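Local coordinates for hypothetical protein TA0175 (Thermoplasma acidophilum, PDB 1L6R) that catalyses the magnesium-dependent dephosphorylation of 2-phosphoglycolate to glycolate and, less efficiently, releases phosphate from inorganic pyrophosphate, at residues A[173-178]-A[215-220]; A[183-188]-A[203-208]. The protein carries 1 engineered substitution. One frame throughout, in Å; residues are numbered along the deposited sequence.

Contact 1: residues A[173-178]-A[215-220]. With CA (calcium ion), chain D; CA (calcium ion), chain C.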
ATOM      1  N   LEU A 173      11.711 -11.268   2.394  1.00 12.94           N
ATOM      2  CA  LEU A 173      11.588 -11.621   0.990  1.00 13.31           C
ATOM      3  C   LEU A 173      10.120 -11.951   0.748  1.00 12.55           C
ATOM      4  O   LEU A 173       9.531 -12.735   1.499  1.00 13.09           O
ATOM      5  CB  LEU A 173      12.442 -12.858   0.659  1.00 12.74           C
ATOM      6  CG  LEU A 173      12.153 -13.535  -0.691  1.00 13.85           C
ATOM      7  CD1 LEU A 173      12.554 -12.603  -1.853  1.00 14.09           C
ATOM      8  CD2 LEU A 173      12.925 -14.846  -0.776  1.00 13.89           C
ATOM      9  N   VAL A 174       9.519 -11.342  -0.267  1.00 12.07           N
ATOM     10  CA  VAL A 174       8.136 -11.675  -0.598  1.00 11.67           C
ATOM     11  C   VAL A 174       8.127 -12.397  -1.948  1.00 12.33           C
ATOM     12  O   VAL A 174       8.915 -12.086  -2.842  1.00 12.80           O
ATOM     13  CB  VAL A 174       7.209 -10.427  -0.661  1.00 11.09           C
ATOM     14  CG1 VAL A 174       7.180  -9.734   0.694  1.00 12.43           C
ATOM     15  CG2 VAL A 174       7.659  -9.482  -1.761  1.00 12.22           C
ATOM     16  N   ILE A 175       7.254 -13.389  -2.071  1.00 11.37           N
ATOM     17  CA  ILE A 175       7.109 -14.153  -3.304  1.00 12.11           C
ATOM     18  C   ILE A 175       5.630 -14.089  -3.680  1.00 11.36           C
ATOM     19  O   ILE A 175       4.754 -14.461  -2.877  1.00 12.41           O
ATOM     20  CB  ILE A 175       7.563 -15.620  -3.111  1.00 12.49           C
ATOM     21  CG1 ILE A 175       9.025 -15.639  -2.646  1.00 13.58           C
ATOM     22  CG2 ILE A 175       7.394 -16.398  -4.411  1.00 13.85           C
ATOM     23  CD1 ILE A 175       9.570 -17.024  -2.373  1.00 13.75           C
ATOM     24  N   GLY A 176       5.368 -13.591  -4.890  1.00 10.33           N
ATOM     25  CA  GLY A 176       4.012 -13.420  -5.397  1.00 11.81           C
ATOM     26  C   GLY A 176       4.007 -13.629  -6.894  1.00 11.72           C
ATOM     27  O   GLY A 176       5.051 -13.962  -7.470  1.00 12.60           O
ATOM     28  N   ASP A 177       2.868 -13.394  -7.544  1.00 11.60           N
ATOM     29  CA  ASP A 177       2.788 -13.641  -8.978  1.00 10.96           C
ATOM     30  C   ASP A 177       1.919 -12.712  -9.808  1.00 11.45           C
ATOM     31  O   ASP A 177       2.023 -12.723 -11.030  1.00 11.97           O
ATOM     32  CB  ASP A 177       2.288 -15.083  -9.211  1.00 10.63           C
ATOM     33  CG  ASP A 177       0.820 -15.266  -8.830  1.00 11.94           C
ATOM     34  OD1 ASP A 177       0.336 -14.528  -7.971  1.00 11.96           O
ATOM     35  OD2 ASP A 177       0.140 -16.152  -9.380  1.00 12.60           O
ATOM     36  N   SER A 178       1.078 -11.903  -9.175  1.00 12.75           N
ATOM     37  CA  SER A 178       0.153 -11.082  -9.944  1.00 12.59           C
ATOM     38  C   SER A 178      -0.251  -9.796  -9.244  1.00 12.43           C
ATOM     39  O   SER A 178       0.297  -9.444  -8.203  1.00 12.79           O
ATOM     40  CB  SER A 178      -1.098 -11.912 -10.264  1.00 14.39           C
ATOM     41  OG  SER A 178      -1.713 -12.341  -9.064  1.00 16.64           O
ATOM     42  N   GLU A 215       7.931 -24.630  -8.698  1.00 13.03           N
ATOM     43  CA  GLU A 215       9.344 -24.878  -8.943  1.00 13.86           C
ATOM     44  C   GLU A 215      10.199 -23.629  -8.805  1.00 13.73           C
ATOM     45  O   GLU A 215      11.426 -23.714  -8.763  1.00 15.20           O
ATOM     46  CB  GLU A 215       9.537 -25.539 -10.314  1.00 16.36           C
ATOM     47  CG  GLU A 215       8.934 -26.936 -10.342  1.00 19.82           C
ATOM     48  CD  GLU A 215       9.428 -27.801 -11.479  1.00 23.89           C
ATOM     49  OE1 GLU A 215       8.956 -28.955 -11.571  1.00 24.35           O
ATOM     50  OE2 GLU A 215      10.282 -27.339 -12.265  1.00 27.14           O
ATOM     51  N   GLU A 216       9.563 -22.465  -8.708  1.00 13.16           N
ATOM     52  CA  GLU A 216      10.329 -21.236  -8.538  1.00 12.94           C
ATOM     53  C   GLU A 216      10.833 -21.107  -7.101  1.00 13.43           C
ATOM     54  O   GLU A 216      11.826 -20.430  -6.847  1.00 13.66           O
ATOM     55  CB  GLU A 216       9.483 -19.990  -8.881  1.00 12.47           C
ATOM     56  CG  GLU A 216       8.365 -19.645  -7.892  1.00 14.48           C
ATOM     57  CD  GLU A 216       7.039 -20.251  -8.284  1.00 13.17           C
ATOM     58  OE1 GLU A 216       7.022 -21.413  -8.736  1.00 13.36           O
ATOM     59  OE2 GLU A 216       6.001 -19.559  -8.124  1.00 13.90           O
ATOM     60  N   ILE A 217      10.171 -21.773  -6.158  1.00 12.73           N
ATOM     61  CA  ILE A 217      10.569 -21.646  -4.762  1.00 12.59           C
ATOM     62  C   ILE A 217      12.011 -22.084  -4.521  1.00 12.83           C
ATOM     63  O   ILE A 217      12.801 -21.341  -3.924  1.00 14.30           O
ATOM     64  CB  ILE A 217       9.599 -22.427  -3.842  1.00 12.88           C
ATOM     65  CG1 ILE A 217       8.158 -21.932  -4.068  1.00 13.55           C
ATOM     66  CG2 ILE A 217      10.016 -22.262  -2.394  1.00 14.94           C
ATOM     67  CD1 ILE A 217       7.956 -20.433  -3.859  1.00 14.42           C
ATOM     68  N   GLY A 218      12.354 -23.270  -5.015  1.00 14.11           N
ATOM     69  CA  GLY A 218      13.704 -23.771  -4.850  1.00 14.51           C
ATOM     70  C   GLY A 218      14.739 -22.887  -5.521  1.00 14.15           C
ATOM     71  O   GLY A 218      15.783 -22.588  -4.933  1.00 14.75           O
ATOM     72  N   GLN A 219      14.472 -22.448  -6.748  1.00 14.74           N
ATOM     73  CA  GLN A 219      15.453 -21.604  -7.430  1.00 14.67           C
ATOM     74  C   GLN A 219      15.613 -20.250  -6.748  1.00 15.12           C
ATOM     75  O   GLN A 219      16.717 -19.715  -6.671  1.00 16.34           O
ATOM     76  CB  GLN A 219      15.088 -21.399  -8.897  1.00 14.41           C
ATOM     77  CG  GLN A 219      16.216 -20.697  -9.658  1.00 14.39           C
ATOM     78  CD  GLN A 219      15.851 -20.330 -11.072  1.00 16.50           C
ATOM     79  OE1 GLN A 219      14.786 -19.773 -11.324  1.00 16.43           O
ATOM     80  NE2 GLN A 219      16.748 -20.615 -12.011  1.00 15.52           N
ATOM     81  N   ILE A 220      14.506 -19.691  -6.263  1.00 13.93           N
ATOM     82  CA  ILE A 220      14.539 -18.412  -5.568  1.00 13.45           C
ATOM     83  C   ILE A 220      15.362 -18.538  -4.289  1.00 14.18           C
ATOM     84  O   ILE A 220      16.234 -17.715  -4.031  1.00 15.57           O
ATOM     85  CB  ILE A 220      13.103 -17.927  -5.224  1.00 13.64           C
ATOM     86  CG1 ILE A 220      12.390 -17.483  -6.501  1.00 13.83           C
ATOM     87  CG2 ILE A 220      13.151 -16.797  -4.209  1.00 14.12           C
ATOM     88  CD1 ILE A 220      10.894 -17.280  -6.305  1.00 13.34           C
TER
HETATM   89 CA    CA D 902       0.319 -18.384 -10.211  1.00 11.43          CA
HETATM   90 CA    CA C 901      -1.197 -13.682  -6.293  1.00 12.71          CA
HETATM   91  O   HOH W   1      -3.082 -14.940  -7.337  1.00 16.67           O
HETATM   92  O   HOH W   2      -2.817 -14.336  -4.282  1.00 16.36           O
HETATM   93  O   HOH W   3      -2.207 -18.200 -10.143  1.00 16.49           O
HETATM   94  O   HOH W   4      -0.486 -20.459  -8.968  1.00 13.44           O
HETATM   95  O   HOH W   5       2.687 -18.524 -10.806  1.00 14.36           O
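Ile175 and Ile220 meet end on, tip to tip, between strand and helix. Ile175 CD1 lies 4.0 Å from Ile220 CG2, and the other branch also takes part, with Ile175 CG2 4.1 Å from Ile220 CD1. Ile175 sets CG1 anti to its carbonyl carbon (chi1 -58°) and runs on extended through chi2, which carries CD1 out to the helix. Ile217 meets the same side chain at a slant. Its CD1 is 4.1 Å from both Ile175 CD1 and Ile175 CG2, so this one methyl sits against both branches. Leu173, two residues back on the same face of the strand, adds CD2 at 4.0 Å from Ile220 CG2. No hydrogen bond joins the two segments. The contact is buried and apolar.

The strand lies inside the parallel part of the sheet of this HAD-like hydrolase, bonded to strands 7-11 and 190-193. Helix 215-223 packs on one face of that Rossmann-like sheet, and its segment runs nearly antiparallel to the strand segment, at 158°. Beyond Ile175 the chain leaves the strand and enters the metal site. Asp177 bridges two calcium ions: OD1 binds the chain C ion at 2.4 Å and OD2 binds the chain D ion at 2.4 Å. These ions occupy positions assigned to magnesium, the enzyme's cofactor. Asp11, the nucleophile, shares the first ion with Asn180 and Asp181, and the carbonyl of Gly14 shares the second. Waters complete both shells. The two metal bonds hold the carboxylate at both oxygens and would restrict its rotation.

Contact 2: residues A[183-188]-A[203-208]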
ATOM      1  N   PRO A 183       0.497  -5.125  -3.519  1.00 12.85           N
ATOM      2  CA  PRO A 183       0.607  -4.408  -2.243  1.00 13.55           C
ATOM      3  C   PRO A 183       1.869  -4.768  -1.464  1.00 13.52           C
ATOM      4  O   PRO A 183       2.470  -3.896  -0.827  1.00 15.38           O
ATOM      5  CB  PRO A 183      -0.669  -4.804  -1.511  1.00 14.31           C
ATOM      6  CG  PRO A 183      -1.661  -4.877  -2.633  1.00 14.06           C
ATOM      7  CD  PRO A 183      -0.874  -5.634  -3.711  1.00 13.93           C
ATOM      8  N   MET A 184       2.287  -6.031  -1.494  1.00 12.81           N
ATOM      9  CA  MET A 184       3.510  -6.357  -0.778  1.00 13.60           C
ATOM     10  C   MET A 184       4.747  -6.113  -1.643  1.00 13.94           C
ATOM     11  O   MET A 184       5.812  -5.804  -1.114  1.00 14.19           O
ATOM     12  CB  MET A 184       3.486  -7.787  -0.211  1.00 14.00           C
ATOM     13  CG  MET A 184       3.443  -8.927  -1.197  1.00 13.40           C
ATOM     14  SD  MET A 184       3.424 -10.477  -0.253  1.00 12.90           S
ATOM     15  CE  MET A 184       3.406 -11.656  -1.593  1.00 12.35           C
ATOM     16  N   PHE A 185       4.611  -6.212  -2.967  1.00 14.05           N
ATOM     17  CA  PHE A 185       5.761  -5.962  -3.838  1.00 14.85           C
ATOM     18  C   PHE A 185       6.150  -4.488  -3.895  1.00 16.10           C
ATOM     19  O   PHE A 185       7.264  -4.149  -4.299  1.00 19.95           O
ATOM     20  CB  PHE A 185       5.521  -6.494  -5.259  1.00 13.71           C
ATOM     21  CG  PHE A 185       5.887  -7.942  -5.423  1.00 13.24           C
ATOM     22  CD1 PHE A 185       5.167  -8.940  -4.762  1.00 12.62           C
ATOM     23  CD2 PHE A 185       6.991  -8.310  -6.190  1.00 14.36           C
ATOM     24  CE1 PHE A 185       5.546 -10.269  -4.858  1.00 12.25           C
ATOM     25  CE2 PHE A 185       7.373  -9.635  -6.289  1.00 12.13           C
ATOM     26  CZ  PHE A 185       6.655 -10.621  -5.624  1.00 12.75           C
ATOM     27  N   GLN A 186       5.245  -3.609  -3.491  1.00 14.46           N
ATOM     28  CA  GLN A 186       5.575  -2.194  -3.501  1.00 15.53           C
ATOM     29  C   GLN A 186       6.235  -1.747  -2.191  1.00 15.27           C
ATOM     30  O   GLN A 186       6.675  -0.603  -2.078  1.00 16.80           O
ATOM     31  CB  GLN A 186       4.336  -1.357  -3.856  1.00 16.81           C
ATOM     32  CG  GLN A 186       3.165  -1.440  -2.903  1.00 15.87           C
ATOM     33  CD  GLN A 186       3.319  -0.529  -1.710  1.00 18.50           C
ATOM     34  OE1 GLN A 186       3.649   0.651  -1.859  1.00 20.30           O
ATOM     35  NE2 GLN A 186       3.064  -1.061  -0.517  1.00 20.66           N
ATOM     36  N   LEU A 187       6.325  -2.652  -1.213  1.00 13.97           N
ATOM     37  CA  LEU A 187       6.997  -2.341   0.053  1.00 13.37           C
ATOM     38  C   LEU A 187       8.507  -2.403  -0.225  1.00 13.33           C
ATOM     39  O   LEU A 187       8.929  -2.964  -1.234  1.00 14.40           O
ATOM     40  CB  LEU A 187       6.631  -3.368   1.136  1.00 12.68           C
ATOM     41  CG  LEU A 187       5.182  -3.362   1.630  1.00 12.92           C
ATOM     42  CD1 LEU A 187       4.968  -4.534   2.579  1.00 12.76           C
ATOM     43  CD2 LEU A 187       4.875  -2.047   2.337  1.00 15.16           C
ATOM     44  N   PRO A 188       9.339  -1.831   0.666  1.00 14.07           N
ATOM     45  CA  PRO A 188      10.804  -1.825   0.496  1.00 14.74           C
ATOM     46  C   PRO A 188      11.487  -3.170   0.772  1.00 14.91           C
ATOM     47  O   PRO A 188      12.648  -3.212   1.177  1.00 17.27           O
ATOM     48  CB  PRO A 188      11.277  -0.757   1.494  1.00 13.68           C
ATOM     49  CG  PRO A 188      10.041   0.006   1.869  1.00 13.37           C
ATOM     50  CD  PRO A 188       8.957  -1.044   1.848  1.00 13.54           C
ATOM     51  N   ALA A 203       8.868  -6.645 -13.267  1.00 12.12           N
ATOM     52  CA  ALA A 203       9.614  -5.396 -13.372  1.00 11.18           C
ATOM     53  C   ALA A 203      10.133  -4.823 -12.059  1.00 13.31           C
ATOM     54  O   ALA A 203      11.102  -4.058 -12.057  1.00 15.44           O
ATOM     55  CB  ALA A 203       8.772  -4.355 -14.117  1.00 12.00           C
ATOM     56  N   VAL A 204       9.511  -5.182 -10.940  1.00 13.04           N
ATOM     57  CA  VAL A 204       9.988  -4.682  -9.649  1.00 13.53           C
ATOM     58  C   VAL A 204      10.665  -5.766  -8.817  1.00 14.77           C
ATOM     59  O   VAL A 204      11.098  -5.512  -7.692  1.00 16.46           O
ATOM     60  CB  VAL A 204       8.843  -4.059  -8.809  1.00 13.96           C
ATOM     61  CG1 VAL A 204       8.281  -2.829  -9.530  1.00 17.06           C
ATOM     62  CG2 VAL A 204       7.745  -5.090  -8.561  1.00 15.42           C
ATOM     63  N   SER A 205      10.779  -6.967  -9.379  1.00 13.60           N
ATOM     64  CA  SER A 205      11.387  -8.082  -8.653  1.00 14.13           C
ATOM     65  C   SER A 205      12.907  -8.062  -8.683  1.00 15.89           C
ATOM     66  O   SER A 205      13.518  -7.631  -9.663  1.00 17.48           O
ATOM     67  CB  SER A 205      10.899  -9.420  -9.222  1.00 14.16           C
ATOM     68  OG  SER A 205       9.531  -9.638  -8.917  1.00 14.50           O
ATOM     69  N   ASP A 206      13.513  -8.523  -7.592  1.00 14.80           N
ATOM     70  CA  ASP A 206      14.967  -8.607  -7.515  1.00 15.94           C
ATOM     71  C   ASP A 206      15.440  -9.849  -8.255  1.00 16.12           C
ATOM     72  O   ASP A 206      16.559  -9.900  -8.754  1.00 18.51           O
ATOM     73  CB  ASP A 206      15.417  -8.667  -6.059  1.00 16.29           C
ATOM     74  CG  ASP A 206      15.162  -7.376  -5.335  1.00 18.83           C
ATOM     75  OD1 ASP A 206      15.798  -6.365  -5.707  1.00 22.46           O
ATOM     76  OD2 ASP A 206      14.334  -7.356  -4.405  1.00 19.10           O
ATOM     77  N   PHE A 207      14.580 -10.858  -8.328  1.00 14.74           N
ATOM     78  CA  PHE A 207      14.917 -12.088  -9.019  1.00 14.95           C
ATOM     79  C   PHE A 207      13.675 -12.666  -9.682  1.00 13.23           C
ATOM     80  O   PHE A 207      12.642 -12.864  -9.027  1.00 14.74           O
ATOM     81  CB  PHE A 207      15.500 -13.118  -8.043  1.00 17.31           C
ATOM     82  CG  PHE A 207      15.901 -14.411  -8.699  1.00 16.70           C
ATOM     83  CD1 PHE A 207      17.026 -14.473  -9.515  1.00 17.90           C
ATOM     84  CD2 PHE A 207      15.140 -15.564  -8.519  1.00 17.06           C
ATOM     85  CE1 PHE A 207      17.388 -15.665 -10.142  1.00 17.95           C
ATOM     86  CE2 PHE A 207      15.491 -16.756  -9.138  1.00 17.88           C
ATOM     87  CZ  PHE A 207      16.617 -16.811  -9.952  1.00 17.44           C
ATOM     88  N   VAL A 208      13.771 -12.912 -10.985  1.00 13.53           N
ATOM     89  CA  VAL A 208      12.672 -13.511 -11.731  1.00 13.30           C
ATOM     90  C   VAL A 208      13.108 -14.938 -12.051  1.00 14.33           C
ATOM     91  O   VAL A 208      14.100 -15.167 -12.754  1.00 15.54           O
ATOM     92  CB  VAL A 208      12.376 -12.757 -13.048  1.00 13.83           C
ATOM     93  CG1 VAL A 208      11.230 -13.445 -13.787  1.00 14.78           C
ATOM     94  CG2 VAL A 208      12.001 -11.305 -12.748  1.00 13.53           C
TER
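Phe185 meets Val204 and Ser205 with the edge of its ring. The apolar part is small. Phe185 CD2 lies 4.1 Å from Val204 CG2, and the two side chains approach at a slant, with the methyl near the ring plane. Val204 places this methyl between its backbone N and carbonyl carbon, while CG1 stands anti to the carbonyl carbon (chi1 -64°). Gln186, Pro188, Ala203 and Val204 also pack against the second subunit, so the contact borders the dimer interface. It lies in the HAD-like domain, beside the edge of the sheet formed by strands 190-193 and 207-208. The side chain of Phe185 is about 4 Å from that of Asp181, a metal ligand.

The polar neighbour comes to the same ring edge. Ser205 OG is 3.4 Å from Phe185 CE2 and 4.0 Å from Phe185 CD2, again near the ring plane.

No hydrogen bond crosses between the segments. Within 183-188, Gln186 NE2 donates to Pro183 O at 2.9 Å, with an N-H...O angle of 164°. That bond lies in the carbonyl plane and folds the amide back onto the helix.

Helix 182-185 thus meets the weakly bonded last turn of helix 199-204 and the residue after it. The Ser205 hydroxyl is hydrogen-bonded to Ile201 O, so it meets the ring edge as a packing neighbour, and the contact rests on van der Waals packing alone.

Contact 1 is core: all its touching residues are buried. Contact 2 is partly buried and borders the second subunit. Both involve the large mixed sheet, and the chain of contact 2 falls between the two segments of contact 1. Contact 1 sets a central strand against a helix through aliphatic branches, and its strand leads into the calcium site. Contact 2 joins helix 182-185 to Val204 and Ser205, where helix 199-204 gives way to a loop, and sets a ring edge against a methyl and a hydroxyl. The two meet directly. Phe185 CZ lies 3.3 Å from Gly176 N. Met184 SD lies 3.8 Å from Val174 CB, whereas helix 215-223 uses the alternate residues Leu173 and Ile175.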